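Local coordinates for chromosome partition protein Smc (Pyrococcus yayanosii, PDB 5XEI) that forms the ATP-binding head, with its adjoining coiled coil and joint, of an SMC protein probably required for chromosome condensation and partitioning, at residues A371-F376 with A389-E394; R91-D96 with D128-A133; A77-V82 with K103-P108; V143-I148 with L447-D452. One frame throughout, in Å; residues are numbered along the deposited sequence.

How the interactions relate
All four contacts lie in the ATPase head, in the order 77-82, 91-96, 103-108, 128-133, 143-148, 371-376, 389-394, 447-452. Interactions 2 and 3 alternate along the chain. Both involve the hairpin of strands 80-87 and 99-106: interaction 3 zips up its open end, interaction 2 packs its connecting loop on helix 123-132, with about 24 Å between centres. Interaction 4 joins N- and C-terminal parts of the head at one border of the mixed sheet, so the head is assembled from both ends of the chain, the coiled coil leaving and returning between them. Nested inside that loop is interaction 1, about 22 Å away between centres; helix 424-440 touches both contacts.

Interaction 1. Residues A371-F376 with A389-E394; sequences AIAKNF and ARLILE
The Phe376 ring meets strand 389-393 obliquely with its CD2-CE2 side. CE2 lies 3.7 Å from Ala389 CB and 3.9 Å from Arg390 N, while CD2 is 4.1 Å from Leu391 CG, so three successive strand residues line this flank of the ring. The side chain is swung out from the helix by a first torsion that sets CG anti to the backbone N (chi1 179°). One turn earlier in the helix, Ala373 and Ile372 meet Leu391. The leucine's CD1 branch rests on the helix backbone, 3.6 Å from Ala373 CA, with Ala373 CB at 3.8 Å and Ile372 CG2 at 3.9 Å. The contact illustrates helix-on-sheet packing: segment 371-376, near the C-terminal end of helix 321-383, runs at 158° to strand 389-393, an outermost strand of a three-stranded antiparallel sheet, the segment axes 7.7 Å apart at their closest. Contact across the two is apolar, but Ser377 OG lies in hydrogen-bonding position to Ala389 O of the strand and to Ala373 O of its own helix, two acceptors that must share its single proton. Helix 424-440 continues the apolar layer, with Ala432 against Phe376, Phe433 against Leu391 and Ala436 against Ile372.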
loop_
_atom_site.group_PDB
_atom_site.type_symbol
_atom_site.label_atom_id
_atom_site.label_comp_id
_atom_site.label_asym_id
_atom_site.label_seq_id
_atom_site.Cartn_x
_atom_site.Cartn_y
_atom_site.Cartn_z
ATOM N N ALA A 371 -9.721 -24.842 -2.735
ATOM C CA ALA A 371 -8.895 -25.963 -2.298
ATOM C C ALA A 371 -9.220 -26.322 -0.852
ATOM O O ALA A 371 -9.516 -27.483 -0.523
ATOM C CB ALA A 371 -7.407 -25.624 -2.452
ATOM N N ILE A 372 -9.223 -25.319 0.021
ATOM C CA ILE A 372 -9.456 -25.608 1.428
ATOM C C ILE A 372 -10.849 -26.197 1.630
ATOM O O ILE A 372 -11.044 -27.102 2.449
ATOM C CB ILE A 372 -9.225 -24.336 2.260
ATOM C CG1 ILE A 372 -7.738 -23.948 2.191
ATOM C CG2 ILE A 372 -9.730 -24.530 3.704
ATOM C CD1 ILE A 372 -7.424 -22.591 2.795
ATOM N N ALA A 373 -11.829 -25.731 0.863
ATOM C CA ALA A 373 -13.180 -26.247 1.056
ATOM C C ALA A 373 -13.293 -27.698 0.601
ATOM O O ALA A 373 -14.000 -28.495 1.225
ATOM C CB ALA A 373 -14.186 -25.369 0.322
ATOM N N LYS A 374 -12.627 -28.065 -0.490
ATOM C CA LYS A 374 -12.575 -29.478 -0.852
ATOM C C LYS A 374 -11.974 -30.292 0.289
ATOM O O LYS A 374 -12.590 -31.252 0.784
ATOM C CB LYS A 374 -11.773 -29.655 -2.142
ATOM C CG LYS A 374 -11.489 -31.092 -2.595
ATOM C CD LYS A 374 -10.614 -31.027 -3.864
ATOM C CE LYS A 374 -9.781 -32.284 -4.119
ATOM N NZ LYS A 374 -8.676 -31.996 -5.115
ATOM N N ASN A 375 -10.782 -29.884 0.742
ATOM C CA ASN A 375 -10.134 -30.535 1.871
ATOM C C ASN A 375 -11.069 -30.642 3.056
ATOM O O ASN A 375 -11.223 -31.715 3.646
ATOM C CB ASN A 375 -8.886 -29.765 2.263
ATOM C CG ASN A 375 -7.831 -29.781 1.181
ATOM O OD1 ASN A 375 -7.924 -30.535 0.195
ATOM N ND2 ASN A 375 -6.797 -28.959 1.368
ATOM N N PHE A 376 -11.715 -29.534 3.410
ATOM C CA PHE A 376 -12.580 -29.508 4.579
ATOM C C PHE A 376 -13.650 -30.583 4.498
ATOM O O PHE A 376 -13.896 -31.318 5.464
ATOM C CB PHE A 376 -13.218 -28.148 4.685
ATOM C CG PHE A 376 -14.141 -28.022 5.821
ATOM C CD1 PHE A 376 -13.725 -28.371 7.102
ATOM C CD2 PHE A 376 -15.421 -27.525 5.629
ATOM C CE1 PHE A 376 -14.582 -28.245 8.173
ATOM C CE2 PHE A 376 -16.293 -27.386 6.701
ATOM C CZ PHE A 376 -15.872 -27.746 7.980
ATOM N N ALA A 389 -19.812 -31.374 5.045
ATOM C CA ALA A 389 -19.810 -29.993 5.514
ATOM C C ALA A 389 -19.241 -29.098 4.422
ATOM O O ALA A 389 -18.538 -29.557 3.514
ATOM C CB ALA A 389 -19.013 -29.832 6.812
ATOM N N ARG A 390 -19.544 -27.801 4.541
ATOM C CA ARG A 390 -19.325 -26.839 3.475
ATOM C C ARG A 390 -18.854 -25.507 4.030
ATOM O O ARG A 390 -19.451 -24.979 4.975
ATOM C CB ARG A 390 -20.608 -26.615 2.677
ATOM C CG ARG A 390 -21.253 -27.881 2.192
ATOM C CD ARG A 390 -21.269 -28.001 0.670
ATOM N NE ARG A 390 -21.589 -26.751 -0.023
ATOM C CZ ARG A 390 -21.534 -26.606 -1.348
ATOM N NH1 ARG A 390 -21.185 -27.634 -2.112
ATOM N NH2 ARG A 390 -21.836 -25.443 -1.915
ATOM N N LEU A 391 -17.792 -24.968 3.429
ATOM C CA LEU A 391 -17.437 -23.563 3.574
ATOM C C LEU A 391 -18.281 -22.716 2.631
ATOM O O LEU A 391 -18.518 -23.092 1.487
ATOM C CB LEU A 391 -15.957 -23.360 3.263
ATOM C CG LEU A 391 -14.977 -23.695 4.377
ATOM C CD1 LEU A 391 -13.610 -23.905 3.778
ATOM C CD2 LEU A 391 -14.951 -22.558 5.390
ATOM N N ILE A 392 -18.744 -21.566 3.104
ATOM C CA ILE A 392 -19.663 -20.742 2.326
ATOM C C ILE A 392 -19.120 -19.322 2.261
ATOM O O ILE A 392 -18.937 -18.682 3.305
ATOM C CB ILE A 392 -21.063 -20.733 2.945
ATOM C CG1 ILE A 392 -21.445 -22.144 3.371
ATOM C CG2 ILE A 392 -22.058 -20.133 1.988
ATOM C CD1 ILE A 392 -22.470 -22.160 4.449
ATOM N N LEU A 393 -18.887 -18.826 1.045
ATOM C CA LEU A 393 -18.555 -17.419 0.851
ATOM C C LEU A 393 -19.818 -16.576 0.907
ATOM O O LEU A 393 -20.827 -16.910 0.279
ATOM C CB LEU A 393 -17.853 -17.195 -0.479
ATOM C CG LEU A 393 -16.373 -16.834 -0.394
ATOM C CD1 LEU A 393 -15.832 -16.617 -1.779
ATOM C CD2 LEU A 393 -16.175 -15.585 0.433
ATOM N N GLU A 394 -19.761 -15.484 1.668
ATOM C CA GLU A 394 -20.922 -14.612 1.790
ATOM C C GLU A 394 -21.083 -13.734 0.558
ATOM O O GLU A 394 -22.182 -13.618 0.011
ATOM C CB GLU A 394 -20.804 -13.761 3.055
ATOM C CG GLU A 394 -20.842 -14.605 4.330
ATOM C CD GLU A 394 -21.095 -13.785 5.585
ATOM O OE1 GLU A 394 -20.822 -12.552 5.567
ATOM O OE2 GLU A 394 -21.567 -14.386 6.585
#

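Interaction 2. Residues R91-D96 with D128-A133; sequences RGFPID and DLLSAA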
loop_
_atom_site.group_PDB
_atom_site.type_symbol
_atom_site.label_atom_id
_atom_site.label_comp_id
_atom_site.label_asym_id
_atom_site.label_seq_id
_atom_site.Cartn_x
_atom_site.Cartn_y
_atom_site.Cartn_z
ATOM N N ARG A 91 15.090 -21.845 6.489
ATOM C CA ARG A 91 15.051 -20.382 6.376
ATOM C C ARG A 91 13.630 -19.819 6.296
ATOM O O ARG A 91 13.412 -18.760 5.698
ATOM C CB ARG A 91 15.868 -19.901 5.175
ATOM C CG ARG A 91 17.365 -19.976 5.364
ATOM C CD ARG A 91 17.779 -19.256 6.608
ATOM N NE ARG A 91 19.228 -19.108 6.691
ATOM C CZ ARG A 91 20.049 -20.077 7.083
ATOM N NH1 ARG A 91 21.357 -19.862 7.152
ATOM N NH2 ARG A 91 19.557 -21.272 7.387
ATOM N N GLY A 92 12.643 -20.494 6.894
ATOM C CA GLY A 92 11.344 -19.858 7.065
ATOM C C GLY A 92 11.438 -18.544 7.819
ATOM O O GLY A 92 10.665 -17.613 7.570
ATOM N N PHE A 93 12.376 -18.455 8.752
ATOM C CA PHE A 93 12.678 -17.194 9.395
ATOM C C PHE A 93 13.638 -16.397 8.521
ATOM O O PHE A 93 14.686 -16.926 8.123
ATOM C CB PHE A 93 13.304 -17.423 10.758
ATOM C CG PHE A 93 12.344 -17.866 11.809
ATOM C CD1 PHE A 93 11.487 -16.957 12.405
ATOM C CD2 PHE A 93 12.331 -19.182 12.240
ATOM C CE1 PHE A 93 10.606 -17.361 13.401
ATOM C CE2 PHE A 93 11.455 -19.598 13.234
ATOM C CZ PHE A 93 10.590 -18.681 13.816
ATOM N N PRO A 94 13.318 -15.132 8.195
ATOM C CA PRO A 94 14.300 -14.270 7.521
ATOM C C PRO A 94 15.491 -13.946 8.405
ATOM O O PRO A 94 15.687 -12.788 8.794
ATOM C CB PRO A 94 13.492 -13.009 7.189
ATOM C CG PRO A 94 12.340 -13.030 8.134
ATOM C CD PRO A 94 11.995 -14.487 8.275
ATOM N N ILE A 95 16.278 -14.967 8.740
ATOM C CA ILE A 95 17.502 -14.840 9.522
ATOM C C ILE A 95 18.491 -15.834 8.946
ATOM O O ILE A 95 18.128 -16.983 8.670
ATOM C CB ILE A 95 17.276 -15.134 11.017
ATOM C CG1 ILE A 95 16.430 -14.056 11.673
ATOM C CG2 ILE A 95 18.609 -15.270 11.745
ATOM C CD1 ILE A 95 17.260 -12.930 12.246
ATOM N N ASP A 96 19.741 -15.410 8.766
ATOM C CA ASP A 96 20.738 -16.299 8.177
ATOM C C ASP A 96 21.329 -17.238 9.234
ATOM O O ASP A 96 22.539 -17.344 9.433
ATOM C CB ASP A 96 21.815 -15.501 7.464
ATOM C CG ASP A 96 22.370 -16.250 6.287
ATOM O OD1 ASP A 96 23.583 -16.556 6.296
ATOM O OD2 ASP A 96 21.566 -16.575 5.379
ATOM N N ASP A 128 6.997 -9.281 14.295
ATOM C CA ASP A 128 7.026 -9.130 12.846
ATOM C C ASP A 128 7.771 -10.282 12.192
ATOM O O ASP A 128 7.404 -10.714 11.094
ATOM C CB ASP A 128 7.625 -7.758 12.476
ATOM C CG ASP A 128 9.155 -7.699 12.600
ATOM O OD1 ASP A 128 9.707 -6.581 12.484
ATOM O OD2 ASP A 128 9.827 -8.741 12.781
ATOM N N LEU A 129 8.804 -10.802 12.864
ATOM C CA LEU A 129 9.546 -11.952 12.357
ATOM C C LEU A 129 8.746 -13.253 12.525
ATOM O O LEU A 129 8.721 -14.105 11.620
ATOM C CB LEU A 129 10.910 -12.019 13.059
ATOM C CG LEU A 129 11.725 -13.313 13.064
ATOM C CD1 LEU A 129 12.145 -13.587 11.666
ATOM C CD2 LEU A 129 12.980 -13.234 13.911
ATOM N N LEU A 130 8.057 -13.423 13.655
ATOM C CA LEU A 130 7.169 -14.573 13.757
ATOM C C LEU A 130 6.101 -14.541 12.676
ATOM O O LEU A 130 5.676 -15.604 12.206
ATOM C CB LEU A 130 6.546 -14.644 15.146
ATOM C CG LEU A 130 7.621 -14.905 16.201
ATOM C CD1 LEU A 130 7.103 -14.847 17.630
ATOM C CD2 LEU A 130 8.281 -16.227 15.926
ATOM N N SER A 131 5.681 -13.343 12.243
ATOM C CA SER A 131 4.724 -13.251 11.139
ATOM C C SER A 131 5.369 -13.625 9.821
ATOM O O SER A 131 4.797 -14.391 9.040
ATOM C CB SER A 131 4.133 -11.853 11.033
ATOM O OG SER A 131 2.861 -11.793 11.648
ATOM N N ALA A 132 6.550 -13.071 9.548
ATOM C CA ALA A 132 7.276 -13.431 8.336
ATOM C C ALA A 132 7.450 -14.939 8.212
ATOM O O ALA A 132 7.404 -15.478 7.103
ATOM C CB ALA A 132 8.634 -12.731 8.311
ATOM N N ALA A 133 7.635 -15.643 9.321
ATOM C CA ALA A 133 7.703 -17.099 9.272
ATOM C C ALA A 133 6.322 -17.743 9.332
ATOM O O ALA A 133 6.213 -18.965 9.523
ATOM C CB ALA A 133 8.583 -17.625 10.411
#
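Phe93 meets Leu129 and Ala133 where the loop joining hairpin strands 80-87 and 99-106 packs against the C-terminal end of helix 123-132 and the residue just beyond it, Ala133. The loop is folded at Pro94 by an inverse gamma turn, closed by a hydrogen bond from Ile95 N to Phe93 O, and this presents Phe93 and Pro94 together to the helix. The tight part surrounds the aromatic ring. Ala133 CB sits over one face as a CH-pi contact, 3.8 Å from the centroid and displaced toward the rim. In the ring plane, two leucines meet the edge: Leu129 CD1 is 3.5 Å from CD1 of Phe93, and Leu130 CD2 is 3.6 Å from its CE1. Phe86, Val100 and Ile135 add further cover, making the ring part of the buried core. An alanine in place of Phe93 is likely to leave a gap between Leu129, Leu130 and Ala133 and to weaken the loop's hold on the helix. Toward solvent the packing thins. Pro94 and Ala132 are both exposed, touching through CG and CB at 3.7 Å, and Ile95 reaches only Leu129, CG1 to CD2 at 4.2 Å. Leu129 bridges the two regimes: a chi1 of 161°, with CG anti to the backbone N, carries its fork toward the loop, where CD2 points to Ile95 and CD1, besides touching the ring edge, lies 3.5 Å from Pro94 CD.

Interaction 3. Residues A77-V82 with K103-P108; sequences AKYAEV and KRRVYP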
loop_
_atom_site.group_PDB
_atom_site.type_symbol
_atom_site.label_atom_id
_atom_site.label_comp_id
_atom_site.label_asym_id
_atom_site.label_seq_id
_atom_site.Cartn_x
_atom_site.Cartn_y
_atom_site.Cartn_z
ATOM N N ALA A 77 10.056 -17.651 42.612
ATOM C CA ALA A 77 11.034 -17.265 41.613
ATOM C C ALA A 77 11.175 -15.755 41.564
ATOM O O ALA A 77 10.260 -15.007 41.926
ATOM C CB ALA A 77 10.631 -17.787 40.237
ATOM N N LYS A 78 12.337 -15.303 41.093
ATOM C CA LYS A 78 12.524 -13.871 40.909
ATOM C C LYS A 78 11.921 -13.372 39.608
ATOM O O LYS A 78 11.797 -12.155 39.434
ATOM C CB LYS A 78 14.015 -13.484 40.951
ATOM C CG LYS A 78 14.864 -14.114 42.066
ATOM C CD LYS A 78 14.437 -13.684 43.467
ATOM C CE LYS A 78 15.116 -14.564 44.543
ATOM N NZ LYS A 78 14.375 -14.615 45.863
ATOM N N TYR A 79 11.560 -14.277 38.699
ATOM C CA TYR A 79 10.966 -13.953 37.403
ATOM C C TYR A 79 10.575 -15.251 36.705
ATOM O O TYR A 79 10.931 -16.352 37.139
ATOM C CB TYR A 79 11.910 -13.143 36.526
ATOM C CG TYR A 79 13.268 -13.775 36.355
ATOM C CD1 TYR A 79 13.520 -14.649 35.308
ATOM C CD2 TYR A 79 14.298 -13.515 37.253
ATOM C CE1 TYR A 79 14.773 -15.224 35.143
ATOM C CE2 TYR A 79 15.542 -14.095 37.101
ATOM C CZ TYR A 79 15.776 -14.944 36.046
ATOM O OH TYR A 79 17.018 -15.521 35.893
ATOM N N ALA A 80 9.806 -15.111 35.637
ATOM C CA ALA A 80 9.422 -16.230 34.796
ATOM C C ALA A 80 10.140 -16.099 33.464
ATOM O O ALA A 80 10.254 -15.000 32.916
ATOM C CB ALA A 80 7.908 -16.277 34.594
ATOM N N GLU A 81 10.635 -17.218 32.950
ATOM C CA GLU A 81 11.467 -17.182 31.758
ATOM C C GLU A 81 11.195 -18.388 30.869
ATOM O O GLU A 81 11.182 -19.531 31.334
ATOM C CB GLU A 81 12.943 -17.129 32.150
ATOM C CG GLU A 81 13.876 -17.085 30.963
ATOM C CD GLU A 81 15.337 -17.022 31.385
ATOM O OE1 GLU A 81 15.818 -18.016 32.006
ATOM O OE2 GLU A 81 15.981 -15.970 31.104
ATOM N N VAL A 82 10.977 -18.131 29.588
ATOM C CA VAL A 82 10.756 -19.185 28.611
ATOM C C VAL A 82 11.677 -18.931 27.433
ATOM O O VAL A 82 11.788 -17.795 26.953
ATOM C CB VAL A 82 9.294 -19.245 28.133
ATOM C CG1 VAL A 82 9.139 -20.375 27.167
ATOM C CG2 VAL A 82 8.359 -19.411 29.298
ATOM N N LYS A 103 13.874 -15.906 23.587
ATOM C CA LYS A 103 13.699 -15.982 25.025
ATOM C C LYS A 103 12.914 -14.760 25.484
ATOM O O LYS A 103 13.154 -13.643 25.014
ATOM C CB LYS A 103 15.047 -16.066 25.756
ATOM C CG LYS A 103 14.908 -15.984 27.284
ATOM C CD LYS A 103 16.254 -15.948 28.033
ATOM C CE LYS A 103 16.866 -17.341 28.170
ATOM N NZ LYS A 103 18.228 -17.291 28.777
ATOM N N ARG A 104 11.945 -14.985 26.368
ATOM C CA ARG A 104 11.159 -13.919 26.966
ATOM C C ARG A 104 11.150 -14.084 28.477
ATOM O O ARG A 104 11.124 -15.210 28.994
ATOM C CB ARG A 104 9.731 -13.910 26.456
ATOM C CG ARG A 104 8.852 -12.878 27.141
ATOM C CD ARG A 104 7.433 -12.973 26.648
ATOM N NE ARG A 104 6.589 -11.941 27.225
ATOM C CZ ARG A 104 5.262 -11.915 27.140
ATOM N NH1 ARG A 104 4.604 -12.882 26.508
ATOM N NH2 ARG A 104 4.587 -10.915 27.694
ATOM N N ARG A 105 11.173 -12.960 29.184
ATOM C CA ARG A 105 11.245 -12.991 30.631
ATOM C C ARG A 105 10.366 -11.896 31.195
ATOM O O ARG A 105 10.377 -10.766 30.703
ATOM C CB ARG A 105 12.682 -12.814 31.104
ATOM C CG ARG A 105 12.828 -12.655 32.592
ATOM C CD ARG A 105 14.255 -12.296 32.919
ATOM N NE ARG A 105 15.161 -13.381 32.589
ATOM C CZ ARG A 105 16.477 -13.301 32.713
ATOM N NH1 ARG A 105 17.233 -14.344 32.401
ATOM N NH2 ARG A 105 17.035 -12.173 33.139
ATOM N N VAL A 106 9.607 -12.226 32.230
ATOM C CA VAL A 106 8.680 -11.284 32.841
ATOM C C VAL A 106 9.027 -11.161 34.317
ATOM O O VAL A 106 9.267 -12.167 34.992
ATOM C CB VAL A 106 7.219 -11.726 32.631
ATOM C CG1 VAL A 106 7.045 -13.169 33.067
ATOM C CG2 VAL A 106 6.248 -10.801 33.349
ATOM N N TYR A 107 9.089 -9.948 34.797
ATOM C CA TYR A 107 9.420 -9.644 36.179
ATOM C C TYR A 107 8.151 -9.389 36.985
ATOM O O TYR A 107 7.073 -9.161 36.425
ATOM C CB TYR A 107 10.359 -8.422 36.249
ATOM C CG TYR A 107 11.738 -8.707 35.684
ATOM C CD1 TYR A 107 12.679 -9.390 36.433
ATOM C CD2 TYR A 107 12.079 -8.335 34.391
ATOM C CE1 TYR A 107 13.922 -9.679 35.932
ATOM C CE2 TYR A 107 13.331 -8.626 33.877
ATOM C CZ TYR A 107 14.248 -9.293 34.665
ATOM O OH TYR A 107 15.501 -9.604 34.187
ATOM N N PRO A 108 8.238 -9.465 38.313
ATOM C CA PRO A 108 7.031 -9.305 39.140
ATOM C C PRO A 108 6.347 -7.959 39.011
ATOM O O PRO A 108 5.140 -7.869 39.264
ATOM C CB PRO A 108 7.562 -9.523 40.555
ATOM C CG PRO A 108 8.723 -10.441 40.369
ATOM C CD PRO A 108 9.349 -10.092 39.060
#
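Backbone hydrogen bonds join Ala80 to Val106 and Val82 to Arg104 in both directions, for example Val106 N to Ala80 O at 2.9 Å. Glu81 and Arg105 form the non-hydrogen-bonded pair between them. This is the regular ladder of an antiparallel beta hairpin, strands 80-87 and 99-106, in the six-stranded antiparallel sheet. Charged contacts occupy the Glu81-Arg105 face. Glu81 OE2 forms a salt bridge with Arg105 NH1, whose modelled separation is doubtfully short, and is also paired with Lys103 NZ at 3.5 Å. The Arg105 guanidinium receives this oxygen at its edge, while Arg105 NH2 donates a nearly straight bond (168°) in the guanidinium plane to Tyr107 OH at 3.2 Å. Aromatic contacts complete the grip. Tyr79 covers one guanidinium face, the planes 37° apart, and Arg105 CD lies over the tyrosine ring, 3.9 Å from its centroid. A bend at chi3 (-66°) turns the arginine tip into this setting. A leucine in place of Arg105 would probably leave Glu81 with only Lys103 as its charged mate from this strand, and Tyr107 OH without the N-H that now reaches it. Apolar packing on the opposite face brings Ala80 CB to 3.6 Å from Val106 CG1, beneath helix 41-49, whose Phe48 touches Val106.

Interaction 4. Residues V143-I148 with L447-D452; sequences VLQGDI and LFDEID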
loop_
_atom_site.group_PDB
_atom_site.type_symbol
_atom_site.label_atom_id
_atom_site.label_comp_id
_atom_site.label_asym_id
_atom_site.label_seq_id
_atom_site.Cartn_x
_atom_site.Cartn_y
_atom_site.Cartn_z
ATOM N N VAL A 143 -4.185 -24.279 19.620
ATOM C CA VAL A 143 -5.500 -24.617 20.150
ATOM C C VAL A 143 -5.401 -24.915 21.639
ATOM O O VAL A 143 -5.178 -26.060 22.047
ATOM C CB VAL A 143 -6.112 -25.808 19.399
ATOM C CG1 VAL A 143 -7.597 -25.824 19.596
ATOM C CG2 VAL A 143 -5.785 -25.718 17.957
ATOM N N LEU A 144 -5.584 -23.880 22.452
ATOM C CA LEU A 144 -5.576 -23.947 23.903
ATOM C C LEU A 144 -7.002 -24.103 24.434
ATOM O O LEU A 144 -7.977 -24.067 23.686
ATOM C CB LEU A 144 -4.925 -22.687 24.474
ATOM C CG LEU A 144 -3.404 -22.675 24.533
ATOM C CD1 LEU A 144 -2.905 -23.843 25.370
ATOM C CD2 LEU A 144 -2.807 -22.736 23.157
ATOM N N GLN A 145 -7.124 -24.269 25.748
ATOM C CA GLN A 145 -8.448 -24.479 26.329
ATOM C C GLN A 145 -9.352 -23.276 26.041
ATOM O O GLN A 145 -8.930 -22.121 26.150
ATOM C CB GLN A 145 -8.329 -24.761 27.840
ATOM C CG GLN A 145 -7.027 -25.530 28.227
ATOM C CD GLN A 145 -6.984 -26.122 29.665
ATOM O OE1 GLN A 145 -7.801 -25.792 30.525
ATOM N NE2 GLN A 145 -6.035 -27.031 29.896
ATOM N N GLY A 146 -10.588 -23.554 25.624
ATOM C CA GLY A 146 -11.529 -22.517 25.244
ATOM C C GLY A 146 -11.372 -21.953 23.840
ATOM O O GLY A 146 -12.235 -21.178 23.401
ATOM N N ASP A 147 -10.305 -22.300 23.115
ATOM C CA ASP A 147 -10.161 -21.787 21.754
ATOM C C ASP A 147 -11.252 -22.334 20.833
ATOM O O ASP A 147 -11.770 -21.598 19.983
ATOM C CB ASP A 147 -8.774 -22.114 21.196
ATOM C CG ASP A 147 -7.761 -21.012 21.460
ATOM O OD1 ASP A 147 -7.874 -19.939 20.819
ATOM O OD2 ASP A 147 -6.833 -21.220 22.283
ATOM N N ILE A 148 -11.615 -23.619 20.981
ATOM C CA ILE A 148 -12.679 -24.189 20.149
ATOM C C ILE A 148 -13.977 -23.422 20.348
ATOM O O ILE A 148 -14.685 -23.107 19.386
ATOM C CB ILE A 148 -12.880 -25.684 20.453
ATOM C CG1 ILE A 148 -11.620 -26.480 20.143
ATOM C CG2 ILE A 148 -14.065 -26.227 19.664
ATOM C CD1 ILE A 148 -11.774 -27.947 20.427
ATOM N N LEU A 447 -0.351 -26.931 18.085
ATOM C CA LEU A 447 -0.416 -27.225 19.510
ATOM C C LEU A 447 -1.850 -27.538 19.889
ATOM O O LEU A 447 -2.722 -26.668 19.800
ATOM C CB LEU A 447 0.094 -26.061 20.344
ATOM C CG LEU A 447 -0.051 -26.249 21.857
ATOM C CD1 LEU A 447 0.808 -27.411 22.300
ATOM C CD2 LEU A 447 0.336 -24.947 22.599
ATOM N N PHE A 448 -2.084 -28.765 20.335
ATOM C CA PHE A 448 -3.401 -29.229 20.755
ATOM C C PHE A 448 -3.313 -29.596 22.229
ATOM O O PHE A 448 -2.807 -30.661 22.589
ATOM C CB PHE A 448 -3.868 -30.435 19.939
ATOM C CG PHE A 448 -4.113 -30.143 18.492
ATOM C CD1 PHE A 448 -4.298 -28.843 18.034
ATOM C CD2 PHE A 448 -4.147 -31.187 17.566
ATOM C CE1 PHE A 448 -4.514 -28.594 16.661
ATOM C CE2 PHE A 448 -4.356 -30.943 16.205
ATOM C CZ PHE A 448 -4.532 -29.645 15.755
ATOM N N ASP A 449 -3.808 -28.731 23.082
ATOM C CA ASP A 449 -4.036 -29.099 24.457
ATOM C C ASP A 449 -5.486 -29.551 24.492
ATOM O O ASP A 449 -6.265 -29.066 23.680
ATOM C CB ASP A 449 -3.800 -27.886 25.345
ATOM C CG ASP A 449 -3.884 -28.227 26.797
ATOM O OD1 ASP A 449 -3.619 -27.322 27.607
ATOM O OD2 ASP A 449 -4.151 -29.417 27.126
ATOM N N GLU A 450 -5.870 -30.410 25.457
ATOM C CA GLU A 450 -7.184 -31.087 25.498
ATOM C C GLU A 450 -7.695 -31.501 24.103
ATOM O O GLU A 450 -7.084 -32.362 23.462
ATOM C CB GLU A 450 -8.280 -30.245 26.195
ATOM C CG GLU A 450 -8.594 -28.952 25.495
ATOM C CD GLU A 450 -7.577 -27.868 25.776
ATOM O OE1 GLU A 450 -6.714 -27.987 26.672
ATOM O OE2 GLU A 450 -7.484 -26.968 24.918
ATOM N N ILE A 451 -8.831 -30.928 23.654
ATOM C CA ILE A 451 -9.596 -31.148 22.412
ATOM C C ILE A 451 -10.117 -32.577 22.299
ATOM O O ILE A 451 -11.059 -32.841 21.545
ATOM C CB ILE A 451 -8.842 -30.761 21.117
ATOM C CG1 ILE A 451 -7.941 -31.881 20.613
ATOM C CG2 ILE A 451 -8.060 -29.489 21.294
ATOM C CD1 ILE A 451 -7.221 -31.517 19.322
ATOM N N ASP A 452 -9.523 -33.515 23.026
ATOM C CA ASP A 452 -10.124 -34.833 23.143
ATOM C C ASP A 452 -11.058 -34.938 24.342
ATOM O O ASP A 452 -11.717 -35.971 24.516
ATOM C CB ASP A 452 -9.040 -35.907 23.220
ATOM C CG ASP A 452 -7.848 -35.480 24.058
ATOM O OD1 ASP A 452 -8.041 -34.781 25.086
ATOM O OD2 ASP A 452 -6.712 -35.863 23.681
#
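Two nucleotide-site motifs of the ABC-type ATPase fold meet here: 447-452 belongs to the Walker B motif, hydrophobic strand followed by Asp449 and Glu450, and 143-148 holds the Q-loop, with Gln145 as its glutamine. A short parallel pairing sets their spacing. Val143 N donates to Leu447 O at 2.8 Å, and Asp449 N returns a bond to Val143 O at 3.2 Å, so one valine is gripped through both backbone polar atoms. Its side chain lies beside the strand, CG2 at the edge of the Phe448 ring and CG1 4.1 Å from Ile451 CG2. Beyond it, the chain folds into a type II turn from Leu144 to Asp147, where Leu144 N bonds to Asp147 OD2 at 2.9 Å. The turn directs Gln145 across the Walker B residues. Its extended side chain brings NE2 to 3.3 Å from Asp449 OD1 in a weak hydrogen bond, the amide and carboxylate planes turned 65° apart. The Glu450 carboxylate is modelled against the same glutamine too closely for its exact placement to be trusted. Both Gln145 and Asp449 touch Ser40, one of the predicted ATP-binding residues, consistent with a coupling of Q-loop to nucleotide. Further along, Ile148 CD1 packs on Ile451 CG2 at 4.1 Å. Strand 142-143 is the outermost strand of the mixed sheet within this chain, next to strand 445-449; strand 475-480 flanks the latter on its other side, and helix 424-440 covers Val143, Phe448 and Ile451.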